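Local coordinates for SusD superfamily protein (Bacteroides vulgatus, PDB 3MYV) that probably binds polysaccharide at the outer membrane of the bacterium, as a SusD-family partner in glycan uptake, at residues G111-M114 with A115-L119; L171-A174 with V175-S179; M187-Y190 with A191-L195; L196-I199 with Y200-D204. All coordinates share one frame; numbering follows the deposited sequence.

Contact 1 of 4, residues G111-M114 with A115-L119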
loop_
_atom_site.group_PDB
_atom_site.type_symbol
_atom_site.label_atom_id
_atom_site.label_comp_id
_atom_site.label_asym_id
_atom_site.label_seq_id
_atom_site.Cartn_x
_atom_site.Cartn_y
_atom_site.Cartn_z
ATOM N N GLY A 111 11.091 16.281 8.112
ATOM C CA GLY A 111 10.155 16.025 7.012
ATOM C C GLY A 111 9.865 14.551 6.817
ATOM O O GLY A 111 8.705 14.130 6.593
ATOM N N GLU A 112 10.920 13.751 6.913
ATOM C CA GLU A 112 10.804 12.317 6.692
ATOM C C GLU A 112 9.958 11.695 7.798
ATOM O O GLU A 112 9.117 10.857 7.531
ATOM C CB GLU A 112 12.193 11.662 6.633
ATOM C CG GLU A 112 12.141 10.180 6.327
ATOM C CD GLU A 112 13.498 9.485 6.314
ATOM O OE1 GLU A 112 14.543 10.158 6.496
ATOM O OE2 GLU A 112 13.509 8.239 6.127
ATOM N N THR A 113 10.187 12.127 9.036
ATOM C CA THR A 113 9.369 11.697 10.178
ATOM C C THR A 113 7.888 12.040 9.971
ATOM O O THR A 113 7.002 11.236 10.250
ATOM C CB THR A 113 9.884 12.325 11.485
ATOM O OG1 THR A 113 11.266 11.968 11.678
ATOM C CG2 THR A 113 9.034 11.872 12.700
HETATM N N MSE A 114 7.611 13.229 9.452
HETATM C CA MSE A 114 6.249 13.608 9.136
HETATM C C MSE A 114 5.678 12.723 8.036
HETATM O O MSE A 114 4.486 12.427 8.062
HETATM C CB MSE A 114 6.155 15.089 8.752
HETATM C CG MSE A 114 6.527 16.049 9.880
HETATM SE SE MSE A 114 6.754 17.882 9.261
HETATM C CE MSE A 114 4.942 18.276 8.852
ATOM N N ALA A 115 6.496 12.333 7.054
ATOM C CA ALA A 115 6.028 11.425 5.978
ATOM C C ALA A 115 5.620 10.055 6.569
ATOM O O ALA A 115 4.593 9.491 6.197
ATOM C CB ALA A 115 7.136 11.262 4.899
ATOM N N VAL A 116 6.442 9.528 7.478
ATOM C CA VAL A 116 6.114 8.294 8.220
ATOM C C VAL A 116 4.771 8.419 8.961
ATOM O O VAL A 116 3.891 7.561 8.847
ATOM C CB VAL A 116 7.272 7.856 9.152
ATOM C CG1 VAL A 116 6.855 6.630 9.990
ATOM C CG2 VAL A 116 8.568 7.532 8.320
ATOM N N ILE A 117 4.574 9.533 9.649
ATOM C CA ILE A 117 3.323 9.785 10.367
ATOM C C ILE A 117 2.128 9.787 9.422
ATOM O O ILE A 117 1.108 9.160 9.679
ATOM C CB ILE A 117 3.425 11.126 11.159
ATOM C CG1 ILE A 117 4.355 10.925 12.364
ATOM C CG2 ILE A 117 2.023 11.665 11.540
ATOM C CD1 ILE A 117 4.864 12.254 13.040
ATOM N N ALA A 118 2.285 10.454 8.285
ATOM C CA ALA A 118 1.235 10.514 7.292
ATOM C C ALA A 118 0.901 9.112 6.737
ATOM O O ALA A 118 -0.247 8.767 6.623
ATOM C CB ALA A 118 1.640 11.489 6.139
ATOM N N LEU A 119 1.908 8.302 6.422
ATOM C CA LEU A 119 1.655 6.947 5.933
ATOM C C LEU A 119 0.905 6.077 6.955
ATOM O O LEU A 119 -0.112 5.439 6.625
ATOM C CB LEU A 119 2.983 6.286 5.548
ATOM C CG LEU A 119 2.902 4.868 4.996
ATOM C CD1 LEU A 119 1.919 4.817 3.817
ATOM C CD2 LEU A 119 4.299 4.408 4.568
#
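Thr113 and Ile117 meet one turn apart along helix 103-128, their outer methyls CG2 and CD1 4.2 Å from each other. Ile117 also lays its CG1 against the backbone, 3.4 Å from Thr113 O. Its first torsion explains this: CG1 stands anti to the carbonyl carbon (chi1 -73°), so the longer branch leans back toward the preceding turn. Val116 repeats the theme with a shorter reach, its CG2 lying 3.5 Å from Glu112 O, while the methyl CB of Ala115 comes within 3.3 Å of that same oxygen. Four regular i to i+4 backbone bonds fix these offsets; the straightest, Val116 N to Glu112 O at 3.0 Å, has an N-H...O angle of 165°. Thr113 OG1 is satisfied by Leu109 O on the turn before. The Glu112 CB points away from the following turn, and the carboxylate OE2 forms a salt bridge with Arg186 and a hydrogen bond with Tyr24. All eight touching residues are buried, because the helix is covered from several directions: Val116 packs on helix 13-27 and helix 77-94, Ile117 on helix 77-94 and helix 160-177, and the selenomethionine Met114 on helix 160-177.

Contact 2 of 4, residues L171-A174 with V175-S179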
loop_
_atom_site.group_PDB
_atom_site.type_symbol
_atom_site.label_atom_id
_atom_site.label_comp_id
_atom_site.label_asym_id
_atom_site.label_seq_id
_atom_site.Cartn_x
_atom_site.Cartn_y
_atom_site.Cartn_z
ATOM N N LEU A 171 1.891 15.918 4.819
ATOM C CA LEU A 171 2.716 15.469 3.719
ATOM C C LEU A 171 3.102 16.635 2.789
ATOM O O LEU A 171 4.235 16.687 2.343
ATOM C CB LEU A 171 1.994 14.321 3.002
ATOM C CG LEU A 171 2.733 13.248 2.232
ATOM C CD1 LEU A 171 4.012 12.764 2.880
ATOM C CD2 LEU A 171 1.702 12.137 1.990
ATOM N N GLU A 172 2.208 17.608 2.561
ATOM C CA GLU A 172 2.560 18.789 1.772
ATOM C C GLU A 172 3.747 19.520 2.432
ATOM O O GLU A 172 4.710 19.885 1.757
ATOM C CB GLU A 172 1.348 19.732 1.585
ATOM C CG GLU A 172 0.264 19.129 0.706
ATOM C CD GLU A 172 -1.026 19.954 0.689
ATOM O OE1 GLU A 172 -1.260 20.736 1.630
ATOM O OE2 GLU A 172 -1.817 19.803 -0.263
ATOM N N GLU A 173 3.711 19.669 3.755
ATOM C CA GLU A 173 4.834 20.275 4.459
ATOM C C GLU A 173 6.101 19.397 4.424
ATOM O O GLU A 173 7.206 19.910 4.178
ATOM C CB GLU A 173 4.450 20.669 5.883
ATOM C CG GLU A 173 5.569 21.374 6.592
ATOM C CD GLU A 173 5.253 21.785 8.012
ATOM O OE1 GLU A 173 4.079 21.659 8.448
ATOM O OE2 GLU A 173 6.208 22.233 8.683
ATOM N N ALA A 174 5.944 18.098 4.654
ATOM C CA ALA A 174 7.065 17.145 4.625
ATOM C C ALA A 174 7.876 17.260 3.333
ATOM O O ALA A 174 9.121 17.320 3.351
ATOM C CB ALA A 174 6.560 15.700 4.806
ATOM N N VAL A 175 7.160 17.282 2.213
ATOM C CA VAL A 175 7.775 17.375 0.897
ATOM C C VAL A 175 8.680 18.601 0.833
ATOM O O VAL A 175 9.777 18.527 0.285
ATOM C CB VAL A 175 6.713 17.390 -0.238
ATOM C CG1 VAL A 175 7.364 17.853 -1.597
ATOM C CG2 VAL A 175 6.066 15.991 -0.400
ATOM N N THR A 176 8.248 19.732 1.406
ATOM C CA THR A 176 9.055 20.941 1.293
ATOM C C THR A 176 10.349 20.811 2.096
ATOM O O THR A 176 11.311 21.487 1.786
ATOM C CB THR A 176 8.301 22.233 1.737
ATOM O OG1 THR A 176 8.071 22.205 3.148
ATOM C CG2 THR A 176 6.958 22.393 0.967
ATOM N N LEU A 177 10.359 19.973 3.132
ATOM C CA LEU A 177 11.544 19.794 3.991
ATOM C C LEU A 177 12.541 18.718 3.550
ATOM O O LEU A 177 13.682 18.730 3.991
ATOM C CB LEU A 177 11.107 19.435 5.412
ATOM C CG LEU A 177 10.239 20.480 6.115
ATOM C CD1 LEU A 177 9.872 19.990 7.504
ATOM C CD2 LEU A 177 10.970 21.815 6.138
HETATM N N MSE A 178 12.096 17.770 2.729
HETATM C CA MSE A 178 12.846 16.536 2.467
HETATM C C MSE A 178 13.906 16.620 1.361
HETATM O O MSE A 178 13.834 17.453 0.459
HETATM C CB MSE A 178 11.851 15.400 2.162
HETATM C CG MSE A 178 11.132 14.905 3.413
HETATM SE SE MSE A 178 9.727 13.691 2.991
HETATM C CE MSE A 178 10.887 12.140 2.811
ATOM N N SER A 179 14.876 15.724 1.448
ATOM C CA SER A 179 15.939 15.618 0.479
ATOM C C SER A 179 15.540 14.726 -0.682
ATOM O O SER A 179 14.824 13.750 -0.498
ATOM C CB SER A 179 17.200 15.038 1.128
ATOM O OG SER A 179 18.146 14.719 0.131
#
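Thr176 turns its hydroxyl back onto the carbonyl of Glu173, whereas the selenomethionine Met178 bends its chain back against Ala174, and these two folded-back side chains shape the last turn of helix 160-177. In Thr176 the torsion chi1 of 68° sets OG1 between the backbone N and the carbonyl carbon. From there it donates to Glu173 O at 2.7 Å, in the carbonyl plane and on a lone pair. Its methyl CG2, anti to the carbonyl carbon, lies 3.5 Å from Glu172 O. Glu173 O is gripped further by two weak bonds from Thr176 N and Leu177 N.

The backbone evidence marks a helix C-terminus that tightens as it ends. Val175 N still makes a straight i to i+4 bond to Leu171 O, 3.0 Å long with an angle of 167° at the hydrogen. Leu177 N, by contrast, makes its shorter bond three residues back, to Ala174 O at 2.9 Å, approaching from 61° out of the carbonyl plane, and Met178, the first residue to leave helical backbone angles, adds only a weak bond to that oxygen. Met178 CG passes 3.1 Å from Ala174 O, and the bend further along the chain puts SE 4.2 Å from Ala174 CB, an apolar contact with the methyl. Leu171 and Val175 direct their side chains to helix 189-202, Leu171 meeting Leu195 and Ile199, and Val175 meeting Arg193; Leu171 also reaches Ala115, and Leu177 packs on Asn107 of helix 103-128.

Contact 3 of 4, residues M187-Y190 with A191-L195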
loop_
_atom_site.group_PDB
_atom_site.type_symbol
_atom_site.label_atom_id
_atom_site.label_comp_id
_atom_site.label_asym_id
_atom_site.label_seq_id
_atom_site.Cartn_x
_atom_site.Cartn_y
_atom_site.Cartn_z
HETATM N N MSE A 187 11.981 6.501 2.789
HETATM C CA MSE A 187 11.354 7.462 1.903
HETATM C C MSE A 187 12.264 8.684 1.741
HETATM O O MSE A 187 12.842 9.174 2.720
HETATM C CB MSE A 187 9.989 7.912 2.471
HETATM C CG MSE A 187 8.931 6.834 2.355
HETATM SE SE MSE A 187 7.168 7.399 2.778
HETATM C CE MSE A 187 7.266 7.183 4.686
ATOM N N ASN A 188 12.349 9.174 0.513
ATOM C CA ASN A 188 12.930 10.476 0.204
ATOM C C ASN A 188 11.833 11.375 -0.382
ATOM O O ASN A 188 10.665 10.999 -0.390
ATOM C CB ASN A 188 14.110 10.352 -0.766
ATOM C CG ASN A 188 13.693 9.858 -2.157
ATOM O OD1 ASN A 188 12.564 9.454 -2.359
ATOM N ND2 ASN A 188 14.618 9.913 -3.113
ATOM N N LYS A 189 12.207 12.547 -0.873
ATOM C CA LYS A 189 11.214 13.519 -1.375
ATOM C C LYS A 189 10.370 12.931 -2.499
ATOM O O LYS A 189 9.160 13.147 -2.554
ATOM C CB LYS A 189 11.915 14.799 -1.835
ATOM C CG LYS A 189 10.976 15.957 -2.154
ATOM C CD LYS A 189 11.805 17.202 -2.506
ATOM C CE LYS A 189 10.920 18.310 -2.998
ATOM N NZ LYS A 189 11.613 19.586 -2.972
ATOM N N TYR A 190 10.988 12.155 -3.386
ATOM C CA TYR A 190 10.220 11.515 -4.439
ATOM C C TYR A 190 9.143 10.572 -3.924
ATOM O O TYR A 190 8.008 10.607 -4.413
ATOM C CB TYR A 190 11.124 10.792 -5.416
ATOM C CG TYR A 190 11.869 11.675 -6.365
ATOM C CD1 TYR A 190 11.346 11.980 -7.625
ATOM C CD2 TYR A 190 13.141 12.119 -6.057
ATOM C CE1 TYR A 190 12.061 12.773 -8.519
ATOM C CE2 TYR A 190 13.869 12.886 -6.939
ATOM C CZ TYR A 190 13.327 13.213 -8.158
ATOM O OH TYR A 190 14.073 13.974 -9.012
ATOM N N ALA A 191 9.497 9.722 -2.960
ATOM C CA ALA A 191 8.571 8.812 -2.311
ATOM C C ALA A 191 7.424 9.564 -1.693
ATOM O O ALA A 191 6.232 9.200 -1.845
ATOM C CB ALA A 191 9.317 7.979 -1.205
ATOM N N ALA A 192 7.769 10.596 -0.935
ATOM C CA ALA A 192 6.745 11.400 -0.263
ATOM C C ALA A 192 5.758 12.055 -1.233
ATOM O O ALA A 192 4.558 12.123 -0.937
ATOM C CB ALA A 192 7.403 12.497 0.641
ATOM N N ARG A 193 6.256 12.557 -2.367
ATOM C CA ARG A 193 5.375 13.110 -3.403
ATOM C C ARG A 193 4.530 12.007 -4.057
ATOM O O ARG A 193 3.360 12.219 -4.336
ATOM C CB ARG A 193 6.182 13.867 -4.481
ATOM C CG ARG A 193 6.953 15.088 -3.926
ATOM C CD ARG A 193 7.959 15.596 -4.945
ATOM N NE ARG A 193 7.304 16.217 -6.089
ATOM C CZ ARG A 193 7.865 16.394 -7.276
ATOM N NH1 ARG A 193 9.091 15.915 -7.544
ATOM N NH2 ARG A 193 7.192 17.031 -8.212
ATOM N N ALA A 194 5.106 10.823 -4.270
ATOM C CA ALA A 194 4.338 9.720 -4.836
ATOM C C ALA A 194 3.174 9.362 -3.889
ATOM O O ALA A 194 2.034 9.170 -4.328
ATOM C CB ALA A 194 5.250 8.497 -5.123
ATOM N N LEU A 195 3.463 9.289 -2.584
ATOM C CA LEU A 195 2.448 8.948 -1.593
ATOM C C LEU A 195 1.338 10.026 -1.564
ATOM O O LEU A 195 0.141 9.705 -1.517
ATOM C CB LEU A 195 3.094 8.778 -0.202
ATOM C CG LEU A 195 2.185 8.457 0.980
ATOM C CD1 LEU A 195 1.344 7.218 0.742
ATOM C CD2 LEU A 195 2.981 8.324 2.295
#
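From Asn188 onward the backbone enters helix 189-202, with Ala192 N bonded to Asn188 O at 3.0 Å, nearly along the C=O axis, and Arg193 N and Ala194 N following in the same i to i+4 pattern. Asn188 holds the N-cap position. Its CG sits between the backbone N and the carbonyl carbon (chi1 66°), which swings OD1 over the first turn to accept from Ala191 N at 3.1 Å; the N-H...O angle of 169° shows a straight bond, although the donor is tilted 24° from the amide carbonyl plane. The other end of the amide is also held, ND2 donating to Tyr226 OH. Replacing Asn188 by an alanine would remove both amide atoms and would probably leave Ala191 N without its capping acceptor and Tyr226 OH without this donor.

Just before the cap, the selenomethionine Met187 reaches forward along the helix: its CB touches Ala191 CB at 3.7 Å, and SE, brought round by a bend at the last torsion, comes 4.3 Å from Leu195 CD2. Lys189 CG and Arg193 CD pass 4.1 Å apart as the two side chains cross obliquely, while Arg193 CG presses to 3.2 Å from Lys189 O. The bent Arg193 sends NH1 to a salt bridge with Asp219 of helix 206-223, which probably balances the Arg193 charge and eases its nearness to Lys189. A side-chain acceptor bonded to the N-H three residues on defines the N-cap motif, to which Met187 adds apolar packing, here buried in the helical part of a SusD-type fold.

Contact 4 of 4, residues L196-I199 with Y200-D204. With EDO (1,2-ethanediol), chain I.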
loop_
_atom_site.group_PDB
_atom_site.type_symbol
_atom_site.label_atom_id
_atom_site.label_comp_id
_atom_site.label_asym_id
_atom_site.label_seq_id
_atom_site.Cartn_x
_atom_site.Cartn_y
_atom_site.Cartn_z
ATOM N N LEU A 196 1.754 11.286 -1.597
ATOM C CA LEU A 196 0.824 12.432 -1.616
ATOM C C LEU A 196 -0.093 12.396 -2.845
ATOM O O LEU A 196 -1.280 12.722 -2.743
ATOM C CB LEU A 196 1.609 13.750 -1.577
ATOM C CG LEU A 196 0.795 15.050 -1.511
ATOM C CD1 LEU A 196 -0.183 14.989 -0.336
ATOM C CD2 LEU A 196 1.667 16.300 -1.436
ATOM N N ALA A 197 0.453 12.030 -4.021
ATOM C CA ALA A 197 -0.394 11.911 -5.220
ATOM C C ALA A 197 -1.446 10.829 -4.987
ATOM O O ALA A 197 -2.609 11.025 -5.350
ATOM C CB ALA A 197 0.419 11.611 -6.463
ATOM N N ARG A 198 -1.044 9.700 -4.392
ATOM C CA ARG A 198 -2.016 8.633 -4.060
ATOM C C ARG A 198 -3.089 9.157 -3.125
ATOM O O ARG A 198 -4.293 8.907 -3.329
ATOM C CB ARG A 198 -1.298 7.416 -3.455
ATOM C CG ARG A 198 -2.182 6.263 -3.033
ATOM C CD ARG A 198 -1.487 5.402 -2.005
ATOM N NE ARG A 198 -0.412 4.602 -2.607
ATOM C CZ ARG A 198 0.372 3.777 -1.927
ATOM N NH1 ARG A 198 0.232 3.654 -0.607
ATOM N NH2 ARG A 198 1.312 3.086 -2.558
ATOM N N ILE A 199 -2.665 9.865 -2.070
ATOM C CA ILE A 199 -3.610 10.319 -1.063
ATOM C C ILE A 199 -4.569 11.362 -1.653
ATOM O O ILE A 199 -5.778 11.326 -1.368
ATOM C CB ILE A 199 -2.877 10.779 0.245
ATOM C CG1 ILE A 199 -2.289 9.544 0.962
ATOM C CG2 ILE A 199 -3.827 11.528 1.217
ATOM C CD1 ILE A 199 -1.227 9.880 2.043
ATOM N N TYR A 200 -4.053 12.279 -2.473
ATOM C CA TYR A 200 -4.940 13.219 -3.190
ATOM C C TYR A 200 -6.020 12.441 -3.957
ATOM O O TYR A 200 -7.208 12.762 -3.888
ATOM C CB TYR A 200 -4.170 14.074 -4.197
ATOM C CG TYR A 200 -3.370 15.244 -3.672
ATOM C CD1 TYR A 200 -3.831 16.056 -2.633
ATOM C CD2 TYR A 200 -2.130 15.554 -4.248
ATOM C CE1 TYR A 200 -3.075 17.148 -2.192
ATOM C CE2 TYR A 200 -1.393 16.601 -3.819
ATOM C CZ TYR A 200 -1.857 17.404 -2.790
ATOM O OH TYR A 200 -1.062 18.457 -2.382
ATOM N N LEU A 201 -5.621 11.374 -4.630
ATOM C CA LEU A 201 -6.550 10.552 -5.431
ATOM C C LEU A 201 -7.605 9.880 -4.569
ATOM O O LEU A 201 -8.813 9.936 -4.874
ATOM C CB LEU A 201 -5.757 9.496 -6.244
ATOM C CG LEU A 201 -6.533 8.649 -7.260
ATOM C CD1 LEU A 201 -6.860 9.504 -8.481
ATOM C CD2 LEU A 201 -5.769 7.352 -7.682
ATOM N N TYR A 202 -7.162 9.270 -3.472
ATOM C CA TYR A 202 -8.071 8.694 -2.502
ATOM C C TYR A 202 -9.025 9.740 -1.910
ATOM O O TYR A 202 -10.135 9.408 -1.521
ATOM C CB TYR A 202 -7.321 8.027 -1.365
ATOM C CG TYR A 202 -6.869 6.590 -1.584
ATOM C CD1 TYR A 202 -5.958 6.262 -2.579
ATOM C CD2 TYR A 202 -7.309 5.582 -0.742
ATOM C CE1 TYR A 202 -5.530 4.961 -2.749
ATOM C CE2 TYR A 202 -6.861 4.284 -0.884
ATOM C CZ TYR A 202 -5.977 3.986 -1.885
ATOM O OH TYR A 202 -5.563 2.697 -2.041
ATOM N N HIS A 203 -8.557 10.989 -1.822
ATOM C CA HIS A 203 -9.346 12.103 -1.302
ATOM C C HIS A 203 -10.255 12.792 -2.352
ATOM O O HIS A 203 -10.955 13.765 -2.034
ATOM C CB HIS A 203 -8.401 13.119 -0.660
ATOM C CG HIS A 203 -9.078 14.082 0.277
ATOM N ND1 HIS A 203 -8.981 15.454 0.128
ATOM C CD2 HIS A 203 -9.833 13.874 1.380
ATOM C CE1 HIS A 203 -9.665 16.043 1.098
ATOM N NE2 HIS A 203 -10.188 15.107 1.875
ATOM N N ASP A 204 -10.299 12.251 -3.571
ATOM C CA ASP A 204 -11.051 12.830 -4.708
ATOM C C ASP A 204 -10.530 14.194 -5.166
ATOM O O ASP A 204 -11.256 14.946 -5.832
ATOM C CB ASP A 204 -12.568 12.941 -4.389
ATOM C CG ASP A 204 -13.464 12.327 -5.474
ATOM O OD1 ASP A 204 -12.977 11.886 -6.541
ATOM O OD2 ASP A 204 -14.691 12.272 -5.250
HETATM C C1 EDO I . 0.649 -0.877 0.008
HETATM O O1 EDO I . -0.642 -0.866 -0.589
HETATM C C2 EDO I . 1.367 0.456 -0.229
HETATM O O2 EDO I . 0.977 1.476 0.752
#
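Ile199 and His203 lie in the closing turn of helix 189-202, which ends in a Schellman motif. His203 N to Ile199 O, at 2.8 Å, is the last regular helical bond; beyond it Asp204 takes a positive phi of 64° and its N bonds back to Leu201 O at 3.0 Å. One turn earlier, Leu196 crosses the ring of Tyr200. With CG anti to the backbone N, the leucine branch is brought to the ring: CD1 stands over one face, 4.0 Å from the centroid and 17° off the normal, a CH-pi contact, while CG presses on CE2 at 3.5 Å. The ring's hydroxyl is held beyond the helix by Glu172 OE2 of helix 160-177. Exchanging Tyr200 for an alanine would take away ring and hydroxyl together, and would probably leave Leu196 CD1 without the ring face it packs on and Glu172 without this partner.

Arg198 and Tyr202 run side by side in the same direction, with Arg198 CG 3.6 Å from Tyr202 CE1; the guanidinium plane is turned 44° from the ring. Arg198 O lies at the ring's edge, near its plane. The guanidinium is gripped from several sides: NE forms a salt bridge with Glu336, NH2 donates to Val331 O, and NH1 donates to O2 of a bound 1,2-ethanediol at 2.7 Å. The diol, probably from the crystallisation liquor, has its O2 at the guanidinium edge, near the plane, and is also hydrogen-bonded to Tyr33 OH and Arg126 NH2. Tyr202 in turn meets Phe122 edge-to-face and Arg403 in a cation-pi contact. The left-handed backbone of Asp204 and its bond into the last turn thus give a Schellman ending to a helix packed among helices 160-177, 206-223, 334-348 and 397-403 of the SusD fold.

The four contacts follow the chain in order without interleaving: contact 1 within helix 103-128, contact 2 at the end of helix 160-177, and contacts 3 and 4 at the start and end of helix 189-202. Centres of contacts 1, 2 and 3 are about 9 to 10 Å apart and all three touch one another, Met178 CG lying against Gly111 and Met187 CE against Val116. The centre of contact 4 is about 16 Å from those of contacts 1 and 2, yet it touches contact 2, whereas its nearest atoms are about 5 Å from contact 1. Successive helices 160-177 and 189-202 are tied at one end by a probable Ser179 O to Lys189 N bond, consistent with the helical packing of TPR-clan SusD proteins.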